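SPCC18.06c protein (Schizosaccharomyces pombe, PDB 2P51) shortens mRNA poly(A) tails from the 3' end as the metal-dependent catalytic deadenylase of the CCR4-NOT complex, releasing 5'-AMP. Local coordinates at residues A[45-57]-A[162-176]. Residues are numbered along the deposited sequence; the frame is centred on the assembly and turned at random.
Sequences YPVVSMDTEFPGV and VTWITFHSGYDFAYL. With MG (magnesium ion), chain C; MG (magnesium ion), chain B.
Asp51, on a strand of the RNase H-like sheet, and Asp172, on the helix after the neighbouring parallel strand, meet at a magnesium ion in the two-metal site of this DEDD nuclease. Backbone bonds join strands 47-53 and 163-166, among them Met50 N to Ile165 O at 2.9 Å; beyond Thr166 the later segment leaves the sheet, and the 170-176 part of its helix runs at 87° to strand 47-53. Carboxylates suit the metal end: Asp51 OD1 and Asp172 OD2, 2.9 Å apart, share one ion completed by four waters, while Asp51 OD2 and Glu53 OE2 bind the other, together with Asp241 and water. Thr52 OG1, a second-shell donor, gives Asp172 OD1 a 2.7 Å hydrogen bond on its anti side, 29° out of the carboxylate plane, which probably helps fix the carboxylate's rotation. Apolar groups fill the interior. Val48 CG1 sits over the Trp164 six-membered ring, and flexible Met50, bent at chi2 and chi3, brings CE 3.8 Å from Phe173 CD1. The Phe54 ring lies against Tyr171 and Tyr175; an alanine here would probably leave both without their shared aromatic neighbour. The Phe54 and Tyr171 rings, planes at 8°, barely overlap, whereas Tyr175 CE1 lies over a Phe54 face, 3.3 Å from CG of Phe54.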
loop_
_atom_site.group_PDB
_atom_site.type_symbol
_atom_site.label_atom_id
_atom_site.label_comp_id
_atom_site.label_asym_id
_atom_site.label_seq_id
_atom_site.Cartn_x
_atom_site.Cartn_y
_atom_site.Cartn_z
ATOM N N TYR A 45 -0.974 -4.140 -17.702
ATOM C CA TYR A 45 -1.457 -4.575 -16.377
ATOM C C TYR A 45 -1.703 -3.338 -15.488
ATOM O O TYR A 45 -0.928 -3.056 -14.574
ATOM C CB TYR A 45 -0.424 -5.512 -15.741
ATOM C CG TYR A 45 -0.176 -6.773 -16.543
ATOM C CD1 TYR A 45 -0.950 -7.917 -16.362
ATOM C CD2 TYR A 45 0.868 -6.757 -17.504
ATOM C CE1 TYR A 45 -0.685 -9.050 -17.138
ATOM C CE2 TYR A 45 1.134 -7.887 -18.257
ATOM C CZ TYR A 45 0.353 -9.005 -18.047
ATOM O OH TYR A 45 0.620 -10.122 -18.807
ATOM N N PRO A 46 -2.743 -2.570 -15.830
ATOM C CA PRO A 46 -2.897 -1.230 -15.276
ATOM C C PRO A 46 -3.634 -1.163 -13.961
ATOM O O PRO A 46 -4.050 -0.061 -13.544
ATOM C CB PRO A 46 -3.709 -0.516 -16.383
ATOM C CG PRO A 46 -4.578 -1.609 -16.952
ATOM C CD PRO A 46 -3.740 -2.866 -16.895
ATOM N N VAL A 47 -3.825 -2.254 -13.261
ATOM C CA VAL A 47 -4.498 -2.317 -11.952
ATOM C C VAL A 47 -3.388 -2.593 -10.916
ATOM O O VAL A 47 -2.779 -3.657 -10.935
ATOM C CB VAL A 47 -5.630 -3.336 -11.888
ATOM C CG1 VAL A 47 -6.269 -3.337 -10.481
ATOM C CG2 VAL A 47 -6.689 -3.051 -12.939
ATOM N N VAL A 48 -3.120 -1.591 -10.066
ATOM C CA VAL A 48 -2.029 -1.733 -9.093
ATOM C C VAL A 48 -2.589 -1.903 -7.683
ATOM O O VAL A 48 -3.298 -0.966 -7.237
ATOM C CB VAL A 48 -1.159 -0.482 -9.111
ATOM C CG1 VAL A 48 -0.033 -0.623 -8.075
ATOM C CG2 VAL A 48 -0.570 -0.187 -10.499
ATOM N N SER A 49 -2.297 -3.000 -7.006
ATOM C CA SER A 49 -2.752 -3.212 -5.613
ATOM C C SER A 49 -1.590 -2.931 -4.684
ATOM O O SER A 49 -0.462 -3.349 -5.054
ATOM C CB SER A 49 -3.299 -4.636 -5.398
ATOM O OG SER A 49 -4.427 -4.792 -6.286
ATOM N N MET A 50 -1.860 -2.272 -3.545
ATOM C CA MET A 50 -0.739 -1.761 -2.749
ATOM C C MET A 50 -0.972 -1.999 -1.271
ATOM O O MET A 50 -2.118 -1.961 -0.783
ATOM C CB MET A 50 -0.551 -0.256 -3.038
ATOM C CG MET A 50 0.515 0.476 -2.269
ATOM S SD MET A 50 -0.062 1.078 -0.650
ATOM C CE MET A 50 -1.026 2.504 -1.211
ATOM N N ASP A 51 0.180 -2.215 -0.614
ATOM C CA ASP A 51 0.231 -2.248 0.844
ATOM C C ASP A 51 1.559 -1.650 1.308
ATOM O O ASP A 51 2.487 -1.597 0.451
ATOM C CB ASP A 51 0.113 -3.674 1.420
ATOM C CG ASP A 51 -0.038 -3.699 2.938
ATOM O OD1 ASP A 51 -0.672 -2.756 3.478
ATOM O OD2 ASP A 51 0.481 -4.668 3.525
ATOM N N THR A 52 1.669 -1.259 2.583
ATOM C CA THR A 52 2.979 -0.841 3.070
ATOM C C THR A 52 3.212 -1.468 4.451
ATOM O O THR A 52 2.270 -1.847 5.136
ATOM C CB THR A 52 3.157 0.686 3.260
ATOM O OG1 THR A 52 2.427 1.117 4.408
ATOM C CG2 THR A 52 2.673 1.462 2.008
ATOM N N GLU A 53 4.476 -1.621 4.843
ATOM C CA GLU A 53 4.776 -1.956 6.222
ATOM C C GLU A 53 5.562 -0.755 6.806
ATOM O O GLU A 53 6.376 -0.123 6.106
ATOM C CB GLU A 53 5.586 -3.237 6.368
ATOM C CG GLU A 53 5.001 -4.484 5.723
ATOM C CD GLU A 53 3.627 -4.852 6.207
ATOM O OE1 GLU A 53 3.305 -4.692 7.390
ATOM O OE2 GLU A 53 2.814 -5.326 5.355
ATOM N N PHE A 54 5.356 -0.455 8.069
ATOM C CA PHE A 54 5.940 0.692 8.748
ATOM C C PHE A 54 5.935 0.371 10.240
ATOM O O PHE A 54 5.319 -0.632 10.645
ATOM C CB PHE A 54 5.139 1.952 8.420
ATOM C CG PHE A 54 3.649 1.811 8.677
ATOM C CD1 PHE A 54 3.112 2.072 9.936
ATOM C CD2 PHE A 54 2.796 1.441 7.633
ATOM C CE1 PHE A 54 1.759 1.951 10.165
ATOM C CE2 PHE A 54 1.438 1.293 7.867
ATOM C CZ PHE A 54 0.939 1.566 9.137
ATOM N N PRO A 55 6.650 1.118 11.043
ATOM C CA PRO A 55 6.878 0.681 12.443
ATOM C C PRO A 55 5.771 1.030 13.418
ATOM O O PRO A 55 6.013 1.395 14.580
ATOM C CB PRO A 55 8.197 1.365 12.806
ATOM C CG PRO A 55 8.412 2.476 11.874
ATOM C CD PRO A 55 7.448 2.331 10.715
ATOM N N GLY A 56 4.526 0.890 12.958
ATOM C CA GLY A 56 3.400 0.995 13.867
ATOM C C GLY A 56 3.007 2.425 14.194
ATOM O O GLY A 56 3.299 3.333 13.409
ATOM N N VAL A 57 2.310 2.595 15.289
ATOM C CA VAL A 57 1.899 3.863 15.869
ATOM C C VAL A 57 2.602 4.019 17.224
ATOM O O VAL A 57 2.501 3.097 18.081
ATOM C CB VAL A 57 0.376 3.880 16.059
ATOM C CG1 VAL A 57 -0.135 5.098 16.834
ATOM C CG2 VAL A 57 -0.235 3.818 14.651
ATOM N N VAL A 162 -4.767 4.103 -14.815
ATOM C CA VAL A 162 -4.292 3.143 -13.821
ATOM C C VAL A 162 -5.209 3.193 -12.620
ATOM O O VAL A 162 -5.553 4.278 -12.130
ATOM C CB VAL A 162 -2.823 3.493 -13.387
ATOM C CG1 VAL A 162 -2.379 2.619 -12.228
ATOM C CG2 VAL A 162 -1.890 3.345 -14.598
ATOM N N THR A 163 -5.628 2.022 -12.144
ATOM C CA THR A 163 -6.499 1.934 -10.966
ATOM C C THR A 163 -5.670 1.462 -9.763
ATOM O O THR A 163 -4.998 0.458 -9.944
ATOM C CB THR A 163 -7.660 0.954 -11.212
ATOM O OG1 THR A 163 -8.434 1.370 -12.378
ATOM C CG2 THR A 163 -8.608 0.941 -10.016
ATOM N N TRP A 164 -5.744 2.148 -8.643
ATOM C CA TRP A 164 -5.056 1.673 -7.438
ATOM C C TRP A 164 -6.037 0.996 -6.491
ATOM O O TRP A 164 -7.152 1.505 -6.268
ATOM C CB TRP A 164 -4.386 2.844 -6.700
ATOM C CG TRP A 164 -3.125 3.281 -7.400
ATOM C CD1 TRP A 164 -3.043 3.956 -8.596
ATOM C CD2 TRP A 164 -1.777 3.063 -6.948
ATOM N NE1 TRP A 164 -1.705 4.165 -8.904
ATOM C CE2 TRP A 164 -0.904 3.630 -7.912
ATOM C CE3 TRP A 164 -1.199 2.434 -5.809
ATOM C CZ2 TRP A 164 0.497 3.597 -7.785
ATOM C CZ3 TRP A 164 0.180 2.416 -5.713
ATOM C CH2 TRP A 164 1.032 2.982 -6.679
ATOM N N ILE A 165 -5.658 -0.155 -5.963
ATOM C CA ILE A 165 -6.479 -0.966 -5.054
ATOM C C ILE A 165 -5.778 -1.067 -3.724
ATOM O O ILE A 165 -4.588 -1.374 -3.688
ATOM C CB ILE A 165 -6.700 -2.371 -5.626
ATOM C CG1 ILE A 165 -7.185 -2.354 -7.056
ATOM C CG2 ILE A 165 -7.642 -3.167 -4.689
ATOM C CD1 ILE A 165 -8.504 -1.599 -7.229
ATOM N N THR A 166 -6.516 -0.794 -2.625
ATOM C CA THR A 166 -5.886 -0.756 -1.299
ATOM C C THR A 166 -6.832 -1.401 -0.312
ATOM O O THR A 166 -7.937 -1.812 -0.674
ATOM C CB THR A 166 -5.579 0.700 -0.884
ATOM O OG1 THR A 166 -6.836 1.404 -0.857
ATOM C CG2 THR A 166 -4.626 1.391 -1.894
ATOM N N PHE A 167 -6.372 -1.486 0.951
ATOM C CA PHE A 167 -7.253 -2.011 2.004
ATOM C C PHE A 167 -6.970 -1.201 3.271
ATOM O O PHE A 167 -5.815 -1.247 3.779
ATOM C CB PHE A 167 -7.002 -3.510 2.221
ATOM C CG PHE A 167 -7.907 -4.109 3.297
ATOM C CD1 PHE A 167 -9.112 -4.679 2.934
ATOM C CD2 PHE A 167 -7.514 -4.107 4.651
ATOM C CE1 PHE A 167 -9.985 -5.232 3.870
ATOM C CE2 PHE A 167 -8.393 -4.590 5.604
ATOM C CZ PHE A 167 -9.604 -5.141 5.207
ATOM N N HIS A 168 -7.970 -0.508 3.809
ATOM C CA HIS A 168 -7.845 0.272 5.056
ATOM C C HIS A 168 -6.635 1.189 4.931
ATOM O O HIS A 168 -5.617 1.102 5.645
ATOM C CB HIS A 168 -7.738 -0.673 6.252
ATOM C CG HIS A 168 -8.148 -0.075 7.561
ATOM N ND1 HIS A 168 -8.058 1.272 7.857
ATOM C CD2 HIS A 168 -8.661 -0.665 8.677
ATOM C CE1 HIS A 168 -8.502 1.476 9.093
ATOM N NE2 HIS A 168 -8.872 0.298 9.619
ATOM N N SER A 169 -6.749 2.056 3.944
ATOM C CA SER A 169 -5.621 2.597 3.229
ATOM C C SER A 169 -5.051 3.915 3.746
ATOM O O SER A 169 -4.128 4.410 3.101
ATOM C CB SER A 169 -6.022 2.857 1.737
ATOM O OG SER A 169 -7.075 3.841 1.798
ATOM N N GLY A 170 -5.548 4.528 4.833
ATOM C CA GLY A 170 -5.090 5.877 5.213
ATOM C C GLY A 170 -3.579 5.928 5.391
ATOM O O GLY A 170 -2.895 6.793 4.824
ATOM N N TYR A 171 -3.035 5.037 6.222
ATOM C CA TYR A 171 -1.587 5.069 6.432
ATOM C C TYR A 171 -0.832 4.688 5.173
ATOM O O TYR A 171 0.191 5.336 4.880
ATOM C CB TYR A 171 -1.140 4.124 7.588
ATOM C CG TYR A 171 -1.353 4.703 8.968
ATOM C CD1 TYR A 171 -2.640 4.805 9.532
ATOM C CD2 TYR A 171 -0.278 5.126 9.765
ATOM C CE1 TYR A 171 -2.838 5.323 10.814
ATOM C CE2 TYR A 171 -0.506 5.641 11.040
ATOM C CZ TYR A 171 -1.757 5.748 11.579
ATOM O OH TYR A 171 -1.972 6.265 12.848
ATOM N N ASP A 172 -1.270 3.658 4.471
ATOM C CA ASP A 172 -0.565 3.165 3.299
ATOM C C ASP A 172 -0.441 4.260 2.239
ATOM O O ASP A 172 0.649 4.538 1.682
ATOM C CB ASP A 172 -1.290 1.930 2.782
ATOM C CG ASP A 172 -1.195 0.702 3.630
ATOM O OD1 ASP A 172 -0.227 0.668 4.445
ATOM O OD2 ASP A 172 -2.043 -0.220 3.586
ATOM N N PHE A 173 -1.578 4.935 1.956
ATOM C CA PHE A 173 -1.533 6.024 0.965
ATOM C C PHE A 173 -0.714 7.196 1.521
ATOM O O PHE A 173 0.011 7.866 0.754
ATOM C CB PHE A 173 -2.925 6.545 0.607
ATOM C CG PHE A 173 -3.581 5.932 -0.604
ATOM C CD1 PHE A 173 -2.892 5.797 -1.801
ATOM C CD2 PHE A 173 -4.877 5.481 -0.546
ATOM C CE1 PHE A 173 -3.433 5.230 -2.969
ATOM C CE2 PHE A 173 -5.437 4.940 -1.689
ATOM C CZ PHE A 173 -4.757 4.794 -2.883
ATOM N N ALA A 174 -0.815 7.508 2.812
ATOM C CA ALA A 174 -0.038 8.615 3.384
ATOM C C ALA A 174 1.449 8.340 3.198
ATOM O O ALA A 174 2.232 9.272 2.885
ATOM C CB ALA A 174 -0.402 8.881 4.832
ATOM N N TYR A 175 1.888 7.084 3.378
ATOM C CA TYR A 175 3.335 6.807 3.220
ATOM C C TYR A 175 3.769 7.012 1.777
ATOM O O TYR A 175 4.898 7.483 1.574
ATOM C CB TYR A 175 3.654 5.380 3.680
ATOM C CG TYR A 175 4.034 5.391 5.160
ATOM C CD1 TYR A 175 3.248 4.879 6.170
ATOM C CD2 TYR A 175 5.250 5.974 5.481
ATOM C CE1 TYR A 175 3.631 4.904 7.519
ATOM C CE2 TYR A 175 5.633 6.021 6.794
ATOM C CZ TYR A 175 4.844 5.499 7.809
ATOM O OH TYR A 175 5.307 5.587 9.093
ATOM N N LEU A 176 2.914 6.692 0.815
ATOM C CA LEU A 176 3.326 6.900 -0.568
ATOM C C LEU A 176 3.335 8.398 -0.860
ATOM O O LEU A 176 4.242 8.893 -1.560
ATOM C CB LEU A 176 2.465 6.166 -1.609
ATOM C CG LEU A 176 3.013 4.762 -1.970
ATOM C CD1 LEU A 176 2.855 3.821 -0.781
ATOM C CD2 LEU A 176 2.343 4.243 -3.228
HETATM MG MG MG C . 0.726 -5.492 5.420
HETATM MG MG MG B . -2.175 -2.040 4.671
HETATM O O HOH W 1 -3.630 -0.510 1.236
HETATM O O HOH W 2 0.587 -3.564 6.310
HETATM O O HOH W 3 3.050 5.340 11.286
HETATM O O HOH W 4 -3.678 -2.727 3.439
HETATM O O HOH W 5 -3.830 -1.337 5.815
HETATM O O HOH W 6 -0.917 -1.254 6.110
HETATM O O HOH W 7 -2.132 -3.759 5.702
#